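Basic helix-loop-helix, putative, expressed (Oryza sativa subsp. japonica, PDB 5LW0) binds ADP-ribose through its macrodomain, the part described here, and is probably an aprataxin-like protein acting in DNA repair. Local coordinates at residues A[46-51]-A[198-203]; A[192-197]-A[212-217]. All coordinates share one frame; numbering follows the deposited sequence.

Interaction 1 (A[46-51]-A[198-203]). With AR6 ([(2R,3S,4R,5R)-5-(6-aminopurin-9-yl)-3,4-dihydroxy-oxolan-2-yl]methyl [hydroxy-[[(2R,3S,4R,5S)-3,4,5-trihydroxyoxolan-2-yl]methoxy]phosphoryl] hydrogen phosphate), chain C.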
loop_
_atom_site.group_PDB
_atom_site.type_symbol
_atom_site.label_atom_id
_atom_site.label_comp_id
_atom_site.label_asym_id
_atom_site.label_seq_id
_atom_site.Cartn_x
_atom_site.Cartn_y
_atom_site.Cartn_z
ATOM N N ALA A 46 1.017 8.950 7.991
ATOM C CA ALA A 46 1.073 8.882 9.484
ATOM C C ALA A 46 2.475 9.257 9.957
ATOM O O ALA A 46 2.753 10.420 10.070
ATOM C CB ALA A 46 0.630 7.546 10.011
ATOM N N ASP A 47 3.383 8.281 10.032
ATOM C CA ASP A 47 4.787 8.566 10.435
ATOM C C ASP A 47 5.450 9.618 9.564
ATOM O O ASP A 47 6.279 10.432 10.051
ATOM C CB ASP A 47 5.640 7.247 10.453
ATOM C CG ASP A 47 5.210 6.242 11.576
ATOM O OD1 ASP A 47 4.540 6.674 12.548
ATOM O OD2 ASP A 47 5.547 4.997 11.476
ATOM N N PHE A 48 5.148 9.637 8.258
ATOM C CA PHE A 48 5.792 10.562 7.331
ATOM C C PHE A 48 5.047 11.947 7.181
ATOM O O PHE A 48 5.486 12.824 6.427
ATOM C CB PHE A 48 5.988 9.921 5.930
ATOM C CG PHE A 48 7.230 8.993 5.794
ATOM C CD1 PHE A 48 8.126 8.801 6.841
ATOM C CD2 PHE A 48 7.486 8.350 4.603
ATOM C CE1 PHE A 48 9.222 7.927 6.710
ATOM C CE2 PHE A 48 8.619 7.535 4.455
ATOM C CZ PHE A 48 9.455 7.302 5.529
ATOM N N GLN A 49 3.920 12.084 7.874
ATOM C CA GLN A 49 3.234 13.376 8.080
ATOM C C GLN A 49 2.873 14.116 6.806
ATOM O O GLN A 49 2.700 15.359 6.793
ATOM C CB GLN A 49 4.093 14.280 8.984
ATOM C CG GLN A 49 4.252 13.659 10.335
ATOM C CD GLN A 49 5.054 14.521 11.314
ATOM O OE1 GLN A 49 5.740 15.467 10.939
ATOM N NE2 GLN A 49 5.044 14.096 12.558
ATOM N N PHE A 50 2.560 13.361 5.753
ATOM C CA PHE A 50 2.074 13.981 4.554
ATOM C C PHE A 50 0.658 14.460 4.706
ATOM O O PHE A 50 -0.197 13.745 5.170
ATOM C CB PHE A 50 2.218 13.001 3.399
ATOM C CG PHE A 50 2.147 13.614 2.038
ATOM C CD1 PHE A 50 0.966 13.960 1.458
ATOM C CD2 PHE A 50 3.310 13.762 1.270
ATOM C CE1 PHE A 50 0.925 14.458 0.149
ATOM C CE2 PHE A 50 3.275 14.269 0.000
ATOM C CZ PHE A 50 2.071 14.613 -0.587
ATOM N N ASP A 51 0.399 15.690 4.253
ATOM C CA ASP A 51 -0.952 16.291 4.316
ATOM C C ASP A 51 -2.072 15.393 3.768
ATOM O O ASP A 51 -1.999 14.913 2.626
ATOM C CB ASP A 51 -0.955 17.551 3.495
ATOM C CG ASP A 51 -2.226 18.294 3.602
ATOM O OD1 ASP A 51 -3.075 18.141 2.705
ATOM O OD2 ASP A 51 -2.328 19.183 4.504
ATOM N N PRO A 198 10.349 15.898 9.907
ATOM C CA PRO A 198 11.767 16.339 9.941
ATOM C C PRO A 198 12.670 15.412 10.759
ATOM O O PRO A 198 13.890 15.511 10.673
ATOM C CB PRO A 198 11.681 17.757 10.573
ATOM C CG PRO A 198 10.353 17.812 11.240
ATOM C CD PRO A 198 9.426 16.903 10.459
ATOM N N MET A 199 12.068 14.491 11.484
ATOM C CA MET A 199 12.803 13.498 12.243
ATOM C C MET A 199 12.970 12.157 11.487
ATOM O O MET A 199 13.246 11.125 12.108
ATOM C CB MET A 199 12.107 13.256 13.571
ATOM C CG MET A 199 12.217 14.435 14.526
ATOM S SD MET A 199 10.818 14.573 15.682
ATOM C CE MET A 199 10.655 12.920 16.388
ATOM N N ARG A 200 12.859 12.201 10.154
ATOM C CA ARG A 200 13.040 11.035 9.332
ATOM C C ARG A 200 13.881 11.373 8.124
ATOM O O ARG A 200 13.961 12.545 7.712
ATOM C CB ARG A 200 11.686 10.494 8.844
ATOM C CG ARG A 200 10.686 10.129 9.910
ATOM C CD ARG A 200 11.140 8.937 10.698
ATOM N NE ARG A 200 10.067 8.438 11.516
ATOM C CZ ARG A 200 9.379 7.330 11.260
ATOM N NH1 ARG A 200 9.664 6.575 10.196
ATOM N NH2 ARG A 200 8.407 6.969 12.075
ATOM N N PRO A 201 14.473 10.334 7.499
ATOM C CA PRO A 201 15.407 10.539 6.395
ATOM C C PRO A 201 14.746 11.187 5.187
ATOM O O PRO A 201 13.540 11.009 4.969
ATOM C CB PRO A 201 15.891 9.101 6.039
ATOM C CG PRO A 201 15.497 8.230 7.203
ATOM C CD PRO A 201 14.389 8.913 7.935
ATOM N N ASP A 202 15.536 11.917 4.413
ATOM C CA ASP A 202 15.072 12.566 3.224
ATOM C C ASP A 202 13.778 13.365 3.514
ATOM O O ASP A 202 12.864 13.298 2.714
ATOM C CB ASP A 202 14.804 11.540 2.085
ATOM C CG ASP A 202 16.062 10.707 1.676
ATOM O OD1 ASP A 202 17.003 10.500 2.487
ATOM O OD2 ASP A 202 16.058 10.215 0.524
ATOM N N CYS A 203 13.716 14.125 4.625
ATOM C CA CYS A 203 12.559 15.089 4.843
ATOM C C CYS A 203 12.524 16.123 3.732
ATOM O O CYS A 203 13.577 16.675 3.354
ATOM C CB CYS A 203 12.622 15.804 6.203
ATOM S SG CYS A 203 11.252 16.993 6.515
HETATM N N1 AR6 C . -3.559 -1.998 8.924
HETATM C C2 AR6 C . -3.997 -1.022 8.100
HETATM N N3 AR6 C . -3.557 0.221 8.126
HETATM C C4 AR6 C . -2.596 0.597 9.026
HETATM C C5 AR6 C . -2.037 -0.364 9.926
HETATM C C6 AR6 C . -2.567 -1.735 9.840
HETATM N N6 AR6 C . -2.126 -2.708 10.601
HETATM N N7 AR6 C . -1.074 0.314 10.712
HETATM C C8 AR6 C . -1.034 1.585 10.251
HETATM N N9 AR6 C . -1.944 1.767 9.226
HETATM P PA AR6 C . 2.599 4.514 8.378
HETATM P PB AR6 C . 4.131 6.256 6.509
HETATM C "C1'" AR6 C . -2.151 2.930 8.390
HETATM O O1A AR6 C . 3.011 5.477 9.511
HETATM O O1B AR6 C . 3.459 7.521 6.984
HETATM C C1D AR6 C . 6.957 2.971 9.139
HETATM O O1D AR6 C . 7.080 2.404 10.426
HETATM C "C2'" AR6 C . -2.036 4.304 9.038
HETATM O "O2'" AR6 C . -3.197 4.649 9.854
HETATM O O2A AR6 C . 2.723 3.051 8.576
HETATM O O2B AR6 C . 4.380 6.047 5.045
HETATM C C2D AR6 C . 8.271 2.720 8.341
HETATM O O2D AR6 C . 9.322 2.128 9.207
HETATM C "C3'" AR6 C . -1.805 5.172 7.825
HETATM O "O3'" AR6 C . -3.054 5.561 7.191
HETATM O O3A AR6 C . 3.384 4.908 7.007
HETATM C C3D AR6 C . 8.668 4.067 7.805
HETATM O O3D AR6 C . 9.817 4.488 8.595
HETATM C "C4'" AR6 C . -1.002 4.262 6.876
HETATM O "O4'" AR6 C . -1.081 2.957 7.401
HETATM C C4D AR6 C . 7.449 4.985 8.061
HETATM O O4D AR6 C . 6.673 4.410 9.139
HETATM C "C5'" AR6 C . 0.450 4.649 6.743
HETATM O "O5'" AR6 C . 1.048 4.918 8.025
HETATM C C5D AR6 C . 6.481 5.118 6.890
HETATM O O5D AR6 C . 5.555 6.162 7.267
#
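D47, F48 and R200 meet in the ADP-ribose pocket of this macrodomain. The loop after strand 37-40 and the loop after strand 187-192 bring them together beside the distal ribose, with 46-51 reaching on to the diphosphate. The link between the loops is an acidic-basic pair: D47 OD2 lies 3.5 Å from R200 NH2 in a salt bridge. The carboxylate and guanidinium planes are turned 44° apart, so the pair is not a flat, two-pronged one. The R200 chain bends at chi2 (-68°), and this brings NH2 back alongside the CB of D47. The other nitrogen does different work. R200 NH1 donates a weak hydrogen bond to AR6 O3D at 2.6 Å, with the hydroxyl at the edge of the guanidinium, near its plane. R200 NH1 also comes within 3.8 Å of F48 CE1. Here the ring and guanidinium planes are steeply inclined, 78° apart. F48 turns one face to the ligand: AR6 C5D sits 3.8 Å above the ring plane, over its centre, consistent with a CH-pi contact.

The backbone of 46-51 holds the diphosphate. A type I turn from A46 to Q49 points amides at both phosphates. D47 N donates to AR6 O1A at 2.9 Å. AR6 O1B is gripped twice, by A46 N and by F48 N, the latter at 3.0 Å. At the outer rim of the contact, Q49 OE1 comes within 4.0 Å of P198 CD.

Three backbone N-H groups face the diphosphate oxygens and would ease their charge. D47 OD2 also closes to 2.7 Å from the ribose ring oxygen AR6 O4D, an approach that R200 NH2 would offset. The salt bridge would help keep the guanidinium turned toward the sugar, joining the two loops beside the distal ribose.

Interaction 2 (A[192-197]-A[212-217]). With PO4 (phosphate ion), chain E.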
loop_
_atom_site.group_PDB
_atom_site.type_symbol
_atom_site.label_atom_id
_atom_site.label_comp_id
_atom_site.label_asym_id
_atom_site.label_seq_id
_atom_site.Cartn_x
_atom_site.Cartn_y
_atom_site.Cartn_z
ATOM N N LEU A 192 8.043 3.057 -0.792
ATOM C CA LEU A 192 8.630 4.165 0.000
ATOM C C LEU A 192 7.999 5.460 -0.490
ATOM O O LEU A 192 8.245 5.903 -1.629
ATOM C CB LEU A 192 10.135 4.225 -0.144
ATOM C CG LEU A 192 10.792 5.331 0.727
ATOM C CD1 LEU A 192 10.549 5.085 2.185
ATOM C CD2 LEU A 192 12.264 5.404 0.410
ATOM N N GLY A 193 7.227 6.111 0.377
ATOM C CA GLY A 193 6.660 7.365 0.011
ATOM C C GLY A 193 7.570 8.540 0.386
ATOM O O GLY A 193 8.545 8.322 1.052
ATOM N N PRO A 194 7.168 9.761 0.022
ATOM C CA PRO A 194 7.896 10.970 0.477
ATOM C C PRO A 194 7.757 11.182 1.916
ATOM O O PRO A 194 6.678 10.873 2.552
ATOM C CB PRO A 194 7.214 12.088 -0.309
ATOM C CG PRO A 194 5.850 11.601 -0.567
ATOM C CD PRO A 194 5.999 10.113 -0.780
ATOM N N ASN A 195 8.787 11.758 2.524
ATOM C CA ASN A 195 8.736 12.019 3.933
ATOM C C ASN A 195 8.683 13.554 4.192
ATOM O O ASN A 195 9.477 14.298 3.649
ATOM C CB ASN A 195 9.932 11.420 4.640
ATOM C CG ASN A 195 10.054 11.902 6.037
ATOM O OD1 ASN A 195 9.111 11.892 6.801
ATOM N ND2 ASN A 195 11.261 12.385 6.393
ATOM N N MET A 196 7.646 13.958 4.922
ATOM C CA MET A 196 7.502 15.350 5.430
ATOM C C MET A 196 7.862 15.537 6.888
ATOM O O MET A 196 7.733 16.643 7.405
ATOM C CB MET A 196 6.067 15.782 5.288
ATOM C CG MET A 196 5.642 16.048 3.923
ATOM S SD MET A 196 6.687 17.212 2.939
ATOM C CE MET A 196 6.717 15.871 1.733
ATOM N N ASN A 197 8.201 14.461 7.583
ATOM C CA ASN A 197 8.515 14.468 9.018
ATOM C C ASN A 197 10.044 14.783 9.229
ATOM O O ASN A 197 10.926 14.069 8.704
ATOM C CB ASN A 197 8.200 13.100 9.605
ATOM C CG ASN A 197 8.331 13.060 11.098
ATOM O OD1 ASN A 197 8.951 13.932 11.697
ATOM N ND2 ASN A 197 7.781 12.041 11.705
ATOM N N SER A 212 4.421 15.865 -3.739
ATOM C CA SER A 212 3.276 15.374 -4.500
ATOM C C SER A 212 3.699 14.540 -5.667
ATOM O O SER A 212 3.112 13.473 -5.912
ATOM C CB SER A 212 2.413 16.528 -5.008
ATOM O OG SER A 212 1.885 17.242 -3.919
ATOM N N LYS A 213 4.756 14.979 -6.390
ATOM C CA LYS A 213 5.307 14.157 -7.485
ATOM C C LYS A 213 5.760 12.800 -6.956
ATOM O O LYS A 213 5.454 11.762 -7.569
ATOM C CB LYS A 213 6.465 14.911 -8.161
ATOM C CG LYS A 213 7.194 14.140 -9.259
ATOM C CD LYS A 213 8.375 15.012 -9.750
ATOM C CE LYS A 213 9.420 14.226 -10.458
ATOM N NZ LYS A 213 9.044 14.019 -11.856
ATOM N N ILE A 214 6.479 12.787 -5.846
ATOM C CA ILE A 214 7.042 11.534 -5.334
ATOM C C ILE A 214 5.914 10.610 -4.830
ATOM O O ILE A 214 5.975 9.399 -5.004
ATOM C CB ILE A 214 8.074 11.807 -4.250
ATOM C CG1 ILE A 214 9.293 12.530 -4.867
ATOM C CG2 ILE A 214 8.531 10.535 -3.588
ATOM C CD1 ILE A 214 10.338 12.886 -3.866
ATOM N N LEU A 215 4.874 11.171 -4.208
ATOM C CA LEU A 215 3.767 10.296 -3.746
ATOM C C LEU A 215 3.012 9.732 -4.953
ATOM O O LEU A 215 2.660 8.544 -4.953
ATOM C CB LEU A 215 2.840 11.050 -2.812
ATOM C CG LEU A 215 1.732 10.189 -2.161
ATOM C CD1 LEU A 215 2.306 9.162 -1.284
ATOM C CD2 LEU A 215 0.769 11.059 -1.411
ATOM N N HIS A 216 2.771 10.551 -5.996
ATOM C CA HIS A 216 2.199 10.058 -7.281
ATOM C C HIS A 216 3.035 8.895 -7.778
ATOM O O HIS A 216 2.510 7.846 -8.156
ATOM C CB HIS A 216 2.197 11.158 -8.361
ATOM C CG HIS A 216 0.932 11.945 -8.447
ATOM N ND1 HIS A 216 -0.214 11.427 -8.998
ATOM C CD2 HIS A 216 0.657 13.264 -8.157
ATOM C CE1 HIS A 216 -1.174 12.353 -8.960
ATOM N NE2 HIS A 216 -0.671 13.470 -8.448
ATOM N N GLU A 217 4.355 9.108 -7.851
ATOM C CA GLU A 217 5.281 8.057 -8.325
ATOM C C GLU A 217 5.219 6.779 -7.473
ATOM O O GLU A 217 5.281 5.696 -8.028
ATOM C CB GLU A 217 6.745 8.594 -8.372
ATOM C CG GLU A 217 6.985 9.589 -9.473
ATOM C CD GLU A 217 8.392 10.237 -9.399
ATOM O OE1 GLU A 217 8.924 10.417 -8.288
ATOM O OE2 GLU A 217 8.913 10.643 -10.453
HETATM P P PO4 E . -3.117 15.793 -8.545
HETATM O O1 PO4 E . -4.037 16.745 -7.777
HETATM O O2 PO4 E . -3.130 16.104 -10.041
HETATM O O3 PO4 E . -1.670 15.960 -8.054
HETATM O O4 PO4 E . -3.631 14.342 -8.345
#
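N195 ND2 donates to two backbone carbonyls, N197 O at 2.9 Å and P201 O, and so holds a bend in the loop that follows strand 187-192. The same side chain makes an Asx turn. N197 N donates to N195 OD1 at 2.8 Å, from well above the carbonyl plane, 56° out of it. This bend belongs to the strand-to-helix connection of the macrodomain that runs from strand 187-192 to helix 208-230.

P194 packs that connection onto the helix. Its CB is directed at the helix, and ring atoms CB, CG and CD lie against I214 and L215. P194 CD meets I214 CG2 at 3.8 Å. The I214 methyl is the branch anti to the backbone N, and CB of the proline touches it as well. P194 CD also lies 3.7 Å from L215 CA, so the ring rests on the helix backbone and not on side chains alone. On the L215 side, P194 CG is 3.8 Å from L215 CB, and the two side chains cross at about a right angle. L215 CG stands anti to its amide nitrogen (chi1 -174°), and CD1 reaches the proline CD.

All three residues are buried and the contact between them is apolar. L215 also packs on A55 and I58 of helix 52-69, so L215 lies between the proline loop and that helix. P194 has a polar tie too: its carbonyl O accepts a hydrogen bond from S44 OG, in the other loop of the pocket.

The next residue, H216, binds a phosphate ion, probably from the crystallisation liquor. H216 NE2 donates to PO4 O3 at 2.7 Å, with the oxygen at the ring edge, near its plane, and an N-H...O angle of 166°.

How the interactions relate
From the N terminus, 46-51 comes first, in the loop between strand 37-40 and helix 52-69. Interaction 1 closes a long loop back to it from 198-203. Interaction 2 closes a much shorter one, from 192-197 to 212-217 on helix 208-230. The order along the chain is 46-51, 192-197, 198-203, 212-217, so the two loops cross. Segments 192-197 and 198-203 are consecutive, and 192-197 also bonds directly to 46-51: D47 O with N197 ND2, and F48 O with M196 N. The ligand-binding loops are thereby joined to each other, and through interaction 2 to helix 208-230. The contact centres are about 9 Å apart.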